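Local coordinates for cadherin-related family member 2 (Mus musculus, PDB 5CYX), which probably joins neighbouring microvilli of epithelial cells through calcium-dependent adhesion to CDHR5, controlling how microvilli pack at the apical membrane, at residues 248-251 with 252-255; 172-176 with 177-181; 45-48 with 49-52; 271-274 with 275-279. All coordinates share one frame; numbering follows the deposited sequence.

Contact 1 (248-251 with 252-255); sequences DSDK and GIND. With CA (calcium ion), chain F; CA (calcium ion), chain E.
Asp248 reaches across the loop with one carboxylate oxygen and holds calcium with the other. Its OD2 takes the backbone N-H of Asp255 on the anti lone pair, with OD2 and Asp255 N 3.0 Å apart and the bond nearly straight at 169°. OD1 binds one calcium ion at 2.4 Å and also accepts from Asp250 N in an Asx turn, the donor standing above the carboxylate plane. CG anti to the backbone N (chi1 -179°) turns OD2 toward Asp255 N. A water on the same calcium donates to OD2, so both oxygens are engaged.

Asp250 bridges two ions: OD2 meets the calcium of Asp248 at 2.2 Å and OD1 the second calcium at 2.3 Å. Behind it Asp250 O closes the turn, accepting from Asn254 N almost head-on at 2.8 Å and from Ile253 N from above the carbonyl plane. Ile253 lays CD1 beside Asp250 CB at 3.9 Å, an apolar flank below the charged end.

The backbone O of Leu218 and the Glu304 carboxylate complete the first calcium site; Glu116, Asp214, Asp217 and the backbone O of Glu215 complete the second, at the junction of the second and third cadherin repeats. Aspartate suits both places, being short and two-pronged. Packed so closely, the carboxylates would probably repel one another without the cations, consistent with a linker whose form depends on calcium.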
loop_
_atom_site.group_PDB
_atom_site.type_symbol
_atom_site.label_atom_id
_atom_site.label_comp_id
_atom_site.label_asym_id
_atom_site.label_seq_id
_atom_site.Cartn_x
_atom_site.Cartn_y
_atom_site.Cartn_z
ATOM N N ASP A 248 -8.991 7.942 35.039
ATOM C CA ASP A 248 -9.037 7.702 33.608
ATOM C C ASP A 248 -7.803 6.901 33.189
ATOM O O ASP A 248 -6.675 7.296 33.487
ATOM C CB ASP A 248 -9.093 9.051 32.905
ATOM C CG ASP A 248 -9.164 8.948 31.421
ATOM O OD1 ASP A 248 -9.339 7.829 30.906
ATOM O OD2 ASP A 248 -9.069 10.010 30.767
ATOM N N SER A 249 -8.022 5.766 32.506
ATOM C CA SER A 249 -6.917 4.943 32.021
ATOM C C SER A 249 -6.204 5.568 30.847
ATOM O O SER A 249 -5.083 5.190 30.535
ATOM C CB SER A 249 -7.412 3.523 31.666
ATOM O OG SER A 249 -7.999 2.959 32.793
ATOM N N ASP A 250 -6.835 6.560 30.188
ATOM C CA ASP A 250 -6.160 7.298 29.139
ATOM C C ASP A 250 -5.268 8.357 29.819
ATOM O O ASP A 250 -5.710 9.493 30.138
ATOM C CB ASP A 250 -7.155 7.931 28.141
ATOM C CG ASP A 250 -8.123 6.915 27.527
ATOM O OD1 ASP A 250 -7.718 6.182 26.657
ATOM O OD2 ASP A 250 -9.308 6.845 27.935
ATOM N N LYS A 251 -4.000 8.007 29.983
ATOM C CA LYS A 251 -3.042 8.801 30.771
ATOM C C LYS A 251 -2.569 10.056 30.034
ATOM O O LYS A 251 -2.011 10.916 30.643
ATOM C CB LYS A 251 -1.823 7.985 31.233
ATOM C CG LYS A 251 -2.153 6.701 31.980
ATOM C CD LYS A 251 -2.850 6.949 33.305
ATOM C CE LYS A 251 -3.160 5.628 33.987
ATOM N NZ LYS A 251 -4.166 5.791 35.067
ATOM N N GLY A 252 -2.772 10.128 28.734
ATOM C CA GLY A 252 -2.555 11.336 27.976
ATOM C C GLY A 252 -3.694 12.337 28.063
ATOM O O GLY A 252 -3.591 13.419 27.528
ATOM N N ILE A 253 -4.774 11.941 28.718
ATOM C CA ILE A 253 -5.983 12.693 28.842
ATOM C C ILE A 253 -6.269 13.015 30.290
ATOM O O ILE A 253 -6.445 14.175 30.605
ATOM C CB ILE A 253 -7.189 11.993 28.120
ATOM C CG1 ILE A 253 -6.954 11.999 26.602
ATOM C CG2 ILE A 253 -8.510 12.744 28.349
ATOM C CD1 ILE A 253 -7.794 10.995 25.792
ATOM N N ASN A 254 -6.307 12.023 31.171
ATOM C CA ASN A 254 -6.727 12.198 32.586
ATOM C C ASN A 254 -7.953 13.116 32.731
ATOM O O ASN A 254 -7.888 14.178 33.354
ATOM C CB ASN A 254 -5.608 12.712 33.518
ATOM C CG ASN A 254 -4.237 12.269 33.105
ATOM O OD1 ASN A 254 -3.877 11.088 33.251
ATOM N ND2 ASN A 254 -3.428 13.228 32.633
ATOM N N ASP A 255 -9.044 12.659 32.122
ATOM C CA ASP A 255 -10.363 13.280 32.143
ATOM C C ASP A 255 -10.845 13.212 33.585
ATOM O O ASP A 255 -10.568 12.242 34.274
ATOM C CB ASP A 255 -11.321 12.450 31.246
ATOM C CG ASP A 255 -12.615 13.194 30.871
ATOM O OD1 ASP A 255 -12.841 14.335 31.301
ATOM O OD2 ASP A 255 -13.433 12.604 30.138
HETATM CA CA CA F . -11.007 7.360 29.221
HETATM CA CA CA E . -6.638 6.110 24.586
HETATM O O HOH W 1 -8.976 10.668 36.033
HETATM O O HOH W 2 -10.441 9.681 28.496
HETATM O O HOH W 3 -4.929 4.462 24.665
HETATM O O HOH W 4 -12.756 7.067 27.395
#

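Contact 2 (172-176 with 177-181); sequences LSYNN and KSAFY
One carbonyl oxygen, Ser173 O, receives two consecutive backbone N-H groups, from Lys177 N at 2.9 Å and Ser178 N at 3.0 Å, and the two donors arrive from opposite faces of its plane. Ser173 also grips the turn from inside: its OG, anti to the backbone N at chi1 -180°, accepts from Asn176 N at 2.9 Å, an ST motif. Serine suits the place because its hydroxyl is short enough to serve a backbone N-H three residues on.

Lys177 runs back along the loop with its chain extended beyond CG. Its CB lies 3.4 Å from Ser173 O and its CD passes Ser173 N, while the ammonium end continues to the carbonyl of Thr171. On another flank Tyr174 sets CE2 obliquely against Ala179 CB at 3.5 Å; a methyl is small enough to let the ring come down beside the backbone. Tyr174 N is itself held by Glu116, a calcium ligand.

A bridging water accepts from Ser173 N, donates to Ser178 O and hydrogen-bonds Tyr181 OH at 2.8 Å, lying at the ring edge and in its plane. The loop thus leads into strand 180-189 of the second cadherin repeat, and Tyr181, at its start, meets Phe158 of strand 158-160 edge-to-face. With a carbonyl, a hydroxyl and a water answering the backbone N-H groups, the turn keeps its shape with no regular helix or strand in residues 172-179.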
loop_
_atom_site.group_PDB
_atom_site.type_symbol
_atom_site.label_atom_id
_atom_site.label_comp_id
_atom_site.label_asym_id
_atom_site.label_seq_id
_atom_site.Cartn_x
_atom_site.Cartn_y
_atom_site.Cartn_z
ATOM N N LEU A 172 -2.166 1.423 16.770
ATOM C CA LEU A 172 -1.357 2.170 17.736
ATOM C C LEU A 172 -1.971 2.063 19.121
ATOM O O LEU A 172 -3.136 1.813 19.249
ATOM C CB LEU A 172 -1.336 3.668 17.337
ATOM C CG LEU A 172 -0.794 4.012 15.955
ATOM C CD1 LEU A 172 -1.110 5.408 15.438
ATOM C CD2 LEU A 172 0.691 3.816 15.947
ATOM N N SER A 173 -1.193 2.366 20.173
ATOM C CA SER A 173 -1.771 2.626 21.514
ATOM C C SER A 173 -0.849 3.499 22.347
ATOM O O SER A 173 0.233 3.047 22.733
ATOM C CB SER A 173 -2.037 1.321 22.296
ATOM O OG SER A 173 -2.597 1.652 23.578
ATOM N N TYR A 174 -1.279 4.742 22.604
ATOM C CA TYR A 174 -0.545 5.647 23.469
ATOM C C TYR A 174 -0.194 4.999 24.819
ATOM O O TYR A 174 0.902 5.120 25.270
ATOM C CB TYR A 174 -1.329 6.968 23.672
ATOM C CG TYR A 174 -0.699 7.954 24.663
ATOM C CD1 TYR A 174 -0.813 7.775 26.030
ATOM C CD2 TYR A 174 -0.007 9.090 24.221
ATOM C CE1 TYR A 174 -0.221 8.699 26.934
ATOM C CE2 TYR A 174 0.597 9.987 25.113
ATOM C CZ TYR A 174 0.468 9.798 26.461
ATOM O OH TYR A 174 1.038 10.709 27.364
ATOM N N ASN A 175 -1.158 4.364 25.454
ATOM C CA ASN A 175 -1.030 3.772 26.784
ATOM C C ASN A 175 -0.479 2.338 26.857
ATOM O O ASN A 175 0.134 1.972 27.823
ATOM C CB ASN A 175 -2.413 3.780 27.430
ATOM C CG ASN A 175 -2.915 5.188 27.644
ATOM O OD1 ASN A 175 -3.711 5.751 26.841
ATOM N ND2 ASN A 175 -2.378 5.795 28.647
ATOM N N ASN A 176 -0.732 1.526 25.848
ATOM C CA ASN A 176 -0.268 0.140 25.875
ATOM C C ASN A 176 0.879 -0.235 24.953
ATOM O O ASN A 176 1.409 -1.343 25.087
ATOM C CB ASN A 176 -1.455 -0.774 25.636
ATOM C CG ASN A 176 -2.550 -0.540 26.657
ATOM O OD1 ASN A 176 -3.704 -0.216 26.314
ATOM N ND2 ASN A 176 -2.179 -0.657 27.930
ATOM N N LYS A 177 1.271 0.657 24.039
ATOM C CA LYS A 177 2.410 0.407 23.160
ATOM C C LYS A 177 3.472 1.466 23.395
ATOM O O LYS A 177 4.503 1.184 24.022
ATOM C CB LYS A 177 1.966 0.314 21.676
ATOM C CG LYS A 177 1.209 -0.972 21.382
ATOM C CD LYS A 177 0.621 -0.997 19.964
ATOM C CE LYS A 177 0.137 -2.412 19.596
ATOM N NZ LYS A 177 -0.100 -2.595 18.129
ATOM N N SER A 178 3.225 2.680 22.922
ATOM C CA SER A 178 4.181 3.752 23.047
ATOM C C SER A 178 3.517 5.055 22.617
ATOM O O SER A 178 2.759 5.076 21.654
ATOM C CB SER A 178 5.411 3.494 22.176
ATOM O OG SER A 178 6.348 4.553 22.299
ATOM N N ALA A 179 3.860 6.124 23.319
ATOM C CA ALA A 179 3.462 7.474 22.958
ATOM C C ALA A 179 4.328 8.071 21.836
ATOM O O ALA A 179 3.990 9.117 21.285
ATOM C CB ALA A 179 3.548 8.356 24.199
ATOM N N PHE A 180 5.453 7.430 21.523
ATOM C CA PHE A 180 6.438 7.995 20.601
ATOM C C PHE A 180 7.195 6.906 19.843
ATOM O O PHE A 180 7.430 5.807 20.362
ATOM C CB PHE A 180 7.426 8.909 21.368
ATOM C CG PHE A 180 8.427 9.641 20.490
ATOM C CD1 PHE A 180 8.105 10.850 19.884
ATOM C CD2 PHE A 180 9.718 9.141 20.315
ATOM C CE1 PHE A 180 9.035 11.526 19.103
ATOM C CE2 PHE A 180 10.646 9.811 19.533
ATOM C CZ PHE A 180 10.305 10.998 18.923
ATOM N N TYR A 181 7.564 7.228 18.614
ATOM C CA TYR A 181 8.452 6.422 17.810
ATOM C C TYR A 181 9.386 7.349 17.047
ATOM O O TYR A 181 9.017 8.451 16.681
ATOM C CB TYR A 181 7.721 5.510 16.824
ATOM C CG TYR A 181 6.709 4.562 17.448
ATOM C CD1 TYR A 181 5.399 4.963 17.640
ATOM C CD2 TYR A 181 7.066 3.254 17.833
ATOM C CE1 TYR A 181 4.499 4.155 18.252
ATOM C CE2 TYR A 181 6.164 2.414 18.435
ATOM C CZ TYR A 181 4.887 2.852 18.635
ATOM O OH TYR A 181 3.958 2.058 19.224
HETATM O O HOH W 5 1.548 3.331 19.803
#

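Contact 3 (45-48 with 49-52); sequences GPNA and SYFS
Ala48 and Asn47 turn the chain over onto Ser49 and Tyr50. The Ala48 methyl points away from the residues that follow. Ala48 O accepts from Phe51 N at 3.2 Å, just as Asn47 O accepts from Tyr50 N at 3.2 Å, each donor standing about 45° above the carbonyl plane.

The side chains of Asn47 and Tyr50 run alongside each other in one direction, amide and ring planes 60° apart. Asn47 CB approaches Tyr50 CD2 at 4.0 Å, and Asn47 O sits at the ring edge in its plane, 3.5 Å from Tyr50 CD2. In the first cadherin repeat this type I turn, Gly45 to Ala48, running into a short 3-10 segment that shares Ala48, connects strand 40-44 to strand 51-53, crossing from one sheet of the sandwich to the other. Gly45 opens the turn at a positive phi of 103°, and Pro46, whose ring fixes phi, follows it.

Asn47 ND2 donates to the carbonyl of Lys75, while the Tyr50 ring stacks on Phe74. Ser49 occupies an exposed corner, to which a small polar residue is suited.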
loop_
_atom_site.group_PDB
_atom_site.type_symbol
_atom_site.label_atom_id
_atom_site.label_comp_id
_atom_site.label_asym_id
_atom_site.label_seq_id
_atom_site.Cartn_x
_atom_site.Cartn_y
_atom_site.Cartn_z
ATOM N N GLY A 45 37.855 25.293 -31.214
ATOM C CA GLY A 45 36.449 25.682 -31.070
ATOM C C GLY A 45 36.151 25.882 -29.608
ATOM O O GLY A 45 37.036 25.707 -28.765
ATOM N N PRO A 46 34.904 26.242 -29.286
ATOM C CA PRO A 46 34.584 26.673 -27.916
ATOM C C PRO A 46 34.784 25.590 -26.834
ATOM O O PRO A 46 35.071 25.929 -25.690
ATOM C CB PRO A 46 33.112 27.092 -28.016
ATOM C CG PRO A 46 32.579 26.335 -29.197
ATOM C CD PRO A 46 33.723 26.294 -30.164
ATOM N N ASN A 47 34.668 24.312 -27.203
ATOM C CA ASN A 47 34.910 23.216 -26.261
ATOM C C ASN A 47 36.310 22.605 -26.293
ATOM O O ASN A 47 36.516 21.522 -25.749
ATOM C CB ASN A 47 33.885 22.126 -26.553
ATOM C CG ASN A 47 32.474 22.634 -26.434
ATOM O OD1 ASN A 47 32.124 23.248 -25.442
ATOM N ND2 ASN A 47 31.653 22.370 -27.438
ATOM N N ALA A 48 37.274 23.284 -26.919
ATOM C CA ALA A 48 38.669 22.793 -26.999
ATOM C C ALA A 48 39.283 22.411 -25.668
ATOM O O ALA A 48 40.119 21.517 -25.629
ATOM C CB ALA A 48 39.585 23.829 -27.666
ATOM N N SER A 49 38.872 23.050 -24.585
ATOM C CA SER A 49 39.534 22.858 -23.283
ATOM C C SER A 49 39.174 21.546 -22.592
ATOM O O SER A 49 39.758 21.202 -21.592
ATOM C CB SER A 49 39.214 24.028 -22.344
ATOM O OG SER A 49 37.824 24.064 -22.080
ATOM N N TYR A 50 38.196 20.816 -23.114
ATOM C CA TYR A 50 37.939 19.482 -22.640
ATOM C C TYR A 50 39.051 18.509 -22.989
ATOM O O TYR A 50 39.147 17.446 -22.357
ATOM C CB TYR A 50 36.626 18.923 -23.236
ATOM C CG TYR A 50 35.399 19.368 -22.514
ATOM C CD1 TYR A 50 35.033 18.785 -21.313
ATOM C CD2 TYR A 50 34.604 20.385 -23.019
ATOM C CE1 TYR A 50 33.889 19.187 -20.630
ATOM C CE2 TYR A 50 33.462 20.797 -22.352
ATOM C CZ TYR A 50 33.103 20.183 -21.162
ATOM O OH TYR A 50 31.948 20.566 -20.519
ATOM N N PHE A 51 39.856 18.820 -24.006
ATOM C CA PHE A 51 40.917 17.912 -24.421
ATOM C C PHE A 51 42.275 18.557 -24.546
ATOM O O PHE A 51 42.388 19.763 -24.684
ATOM C CB PHE A 51 40.550 17.276 -25.722
ATOM C CG PHE A 51 39.234 16.542 -25.670
ATOM C CD1 PHE A 51 39.123 15.357 -24.958
ATOM C CD2 PHE A 51 38.092 17.072 -26.288
ATOM C CE1 PHE A 51 37.908 14.672 -24.893
ATOM C CE2 PHE A 51 36.878 16.410 -26.217
ATOM C CZ PHE A 51 36.784 15.192 -25.522
ATOM N N SER A 52 43.290 17.709 -24.452
ATOM C CA SER A 52 44.679 18.067 -24.620
ATOM C C SER A 52 45.196 17.121 -25.680
ATOM O O SER A 52 45.180 15.912 -25.468
ATOM C CB SER A 52 45.419 17.814 -23.317
ATOM O OG SER A 52 46.820 17.782 -23.517
#

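Contact 4 (271-274 with 275-279); sequences DIRE and DGVIF
Phe279 folds its ring back across the hairpin onto Asp271 and Arg273. Its CG stands between the backbone N and the carbonyl carbon (chi1 57°), which carries CZ to 3.6 Å from Asp271 CB and sets Asp271 O over one ring face. The ring also meets Arg273 CG at CE2, 3.6 Å away, the two side chains crossing at about a right angle.

Arg273, bent at chi3, lies alongside Asp275 and points the same way. NH2 donates to the syn lone pair of Asp275 OD2 at 3.2 Å in a salt bridge lying near the guanidinium plane, while NE gives OD1 a weak second bond. Asp275 CG is likewise placed between its backbone N and carbonyl carbon (chi1 69°), which turns its carboxylate toward Arg273. Val277 CB packs over one guanidinium face.

Ile272 and Ile278 form the buried side: CD1 of Ile272, at the end of a branch anti to the backbone N, presses on Ile278 CG1 at 3.5 Å, a tight fit. Both touch Val300 across the sandwich of the third cadherin repeat. Backbone bonds pair Asp271 with Phe279 in both directions, and Arg273 N reaches Val277 O at 2.9 Å. Gly276 suits the end of the type I turn by its positive phi of 84°. The hairpin is therefore two-sided, with branched aliphatics facing the core, the Phe279 ring on the other face and the Arg273-Asp275 ion pair at the turn.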
loop_
_atom_site.group_PDB
_atom_site.type_symbol
_atom_site.label_atom_id
_atom_site.label_comp_id
_atom_site.label_asym_id
_atom_site.label_seq_id
_atom_site.Cartn_x
_atom_site.Cartn_y
_atom_site.Cartn_z
ATOM N N ASP A 271 -25.330 8.192 49.748
ATOM C CA ASP A 271 -25.101 8.750 48.395
ATOM C C ASP A 271 -23.607 9.134 48.279
ATOM O O ASP A 271 -22.820 8.873 49.201
ATOM C CB ASP A 271 -26.070 9.925 48.094
ATOM C CG ASP A 271 -26.400 10.092 46.587
ATOM O OD1 ASP A 271 -25.789 9.438 45.735
ATOM O OD2 ASP A 271 -27.271 10.937 46.214
ATOM N N ILE A 272 -23.212 9.681 47.131
ATOM C CA ILE A 272 -21.811 10.026 46.860
ATOM C C ILE A 272 -21.701 11.362 46.094
ATOM O O ILE A 272 -22.560 11.654 45.280
ATOM C CB ILE A 272 -21.131 8.880 46.095
ATOM C CG1 ILE A 272 -19.627 9.101 46.039
ATOM C CG2 ILE A 272 -21.723 8.704 44.686
ATOM C CD1 ILE A 272 -18.871 7.848 45.647
ATOM N N ARG A 273 -20.658 12.151 46.373
ATOM C CA ARG A 273 -20.371 13.385 45.635
ATOM C C ARG A 273 -19.466 13.156 44.427
ATOM O O ARG A 273 -18.849 12.105 44.296
ATOM C CB ARG A 273 -19.675 14.410 46.538
ATOM C CG ARG A 273 -20.441 14.805 47.776
ATOM C CD ARG A 273 -20.057 16.196 48.216
ATOM N NE ARG A 273 -18.655 16.284 48.621
ATOM C CZ ARG A 273 -18.201 16.229 49.882
ATOM N NH1 ARG A 273 -19.033 16.081 50.919
ATOM N NH2 ARG A 273 -16.889 16.320 50.107
ATOM N N GLU A 274 -19.370 14.181 43.576
ATOM C CA GLU A 274 -18.486 14.191 42.406
ATOM C C GLU A 274 -17.024 13.882 42.726
ATOM O O GLU A 274 -16.304 13.329 41.884
ATOM C CB GLU A 274 -18.563 15.544 41.691
ATOM C CG GLU A 274 -19.812 15.725 40.812
ATOM C CD GLU A 274 -19.836 17.062 40.040
ATOM O OE1 GLU A 274 -20.239 18.093 40.609
ATOM O OE2 GLU A 274 -19.463 17.088 38.851
ATOM N N ASP A 275 -16.592 14.249 43.936
ATOM C CA ASP A 275 -15.223 14.037 44.366
ATOM C C ASP A 275 -14.978 12.646 45.013
ATOM O O ASP A 275 -13.950 12.455 45.629
ATOM C CB ASP A 275 -14.759 15.165 45.300
ATOM C CG ASP A 275 -15.457 15.156 46.656
ATOM O OD1 ASP A 275 -16.458 14.426 46.866
ATOM O OD2 ASP A 275 -15.004 15.929 47.523
ATOM N N GLY A 276 -15.935 11.722 44.895
ATOM C CA GLY A 276 -15.794 10.355 45.402
ATOM C C GLY A 276 -16.121 10.126 46.877
ATOM O O GLY A 276 -15.961 9.007 47.380
ATOM N N VAL A 277 -16.601 11.159 47.567
ATOM C CA VAL A 277 -16.903 11.044 48.986
ATOM C C VAL A 277 -18.320 10.549 49.195
ATOM O O VAL A 277 -19.317 11.208 48.773
ATOM C CB VAL A 277 -16.787 12.382 49.733
ATOM C CG1 VAL A 277 -17.206 12.202 51.192
ATOM C CG2 VAL A 277 -15.370 12.934 49.651
ATOM N N ILE A 278 -18.395 9.461 49.939
ATOM C CA ILE A 278 -19.627 8.772 50.264
ATOM C C ILE A 278 -20.133 9.267 51.611
ATOM O O ILE A 278 -19.417 9.230 52.613
ATOM C CB ILE A 278 -19.399 7.240 50.314
ATOM C CG1 ILE A 278 -19.124 6.704 48.897
ATOM C CG2 ILE A 278 -20.584 6.528 50.977
ATOM C CD1 ILE A 278 -18.611 5.275 48.848
ATOM N N PHE A 279 -21.386 9.709 51.627
ATOM C CA PHE A 279 -21.971 10.330 52.797
ATOM C C PHE A 279 -23.284 9.680 53.236
ATOM O O PHE A 279 -23.970 9.018 52.438
ATOM C CB PHE A 279 -22.169 11.830 52.578
ATOM C CG PHE A 279 -23.019 12.204 51.372
ATOM C CD1 PHE A 279 -24.395 12.378 51.494
ATOM C CD2 PHE A 279 -22.429 12.457 50.135
ATOM C CE1 PHE A 279 -25.177 12.781 50.413
ATOM C CE2 PHE A 279 -23.196 12.822 49.039
ATOM C CZ PHE A 279 -24.574 13.012 49.178
#

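In the fold
The four contacts fall along a rod of three cadherin repeats: contact 3 in the first, contact 2 in the second, contacts 1 and 4 in the third. Contacts 1 and 2, both partly buried, touch although they belong to different repeats, Tyr174 and Asn175 packing on residues 249-252, so contact 2 lies against the calcium-bearing junction. Contacts 3 and 4, their centres about 94 Å apart, lie on opposite sides of the chain's centre. Contact 3 is a surface crossing, whereas contact 4 sends isoleucines into a core. Chemistry follows place: metal-bound carboxylates at the junction, a carbonyl-centred turn beside it, backbone turn bonds in contact 3, and hairpin bonds with a salt bridge and an apolar pair in contact 4.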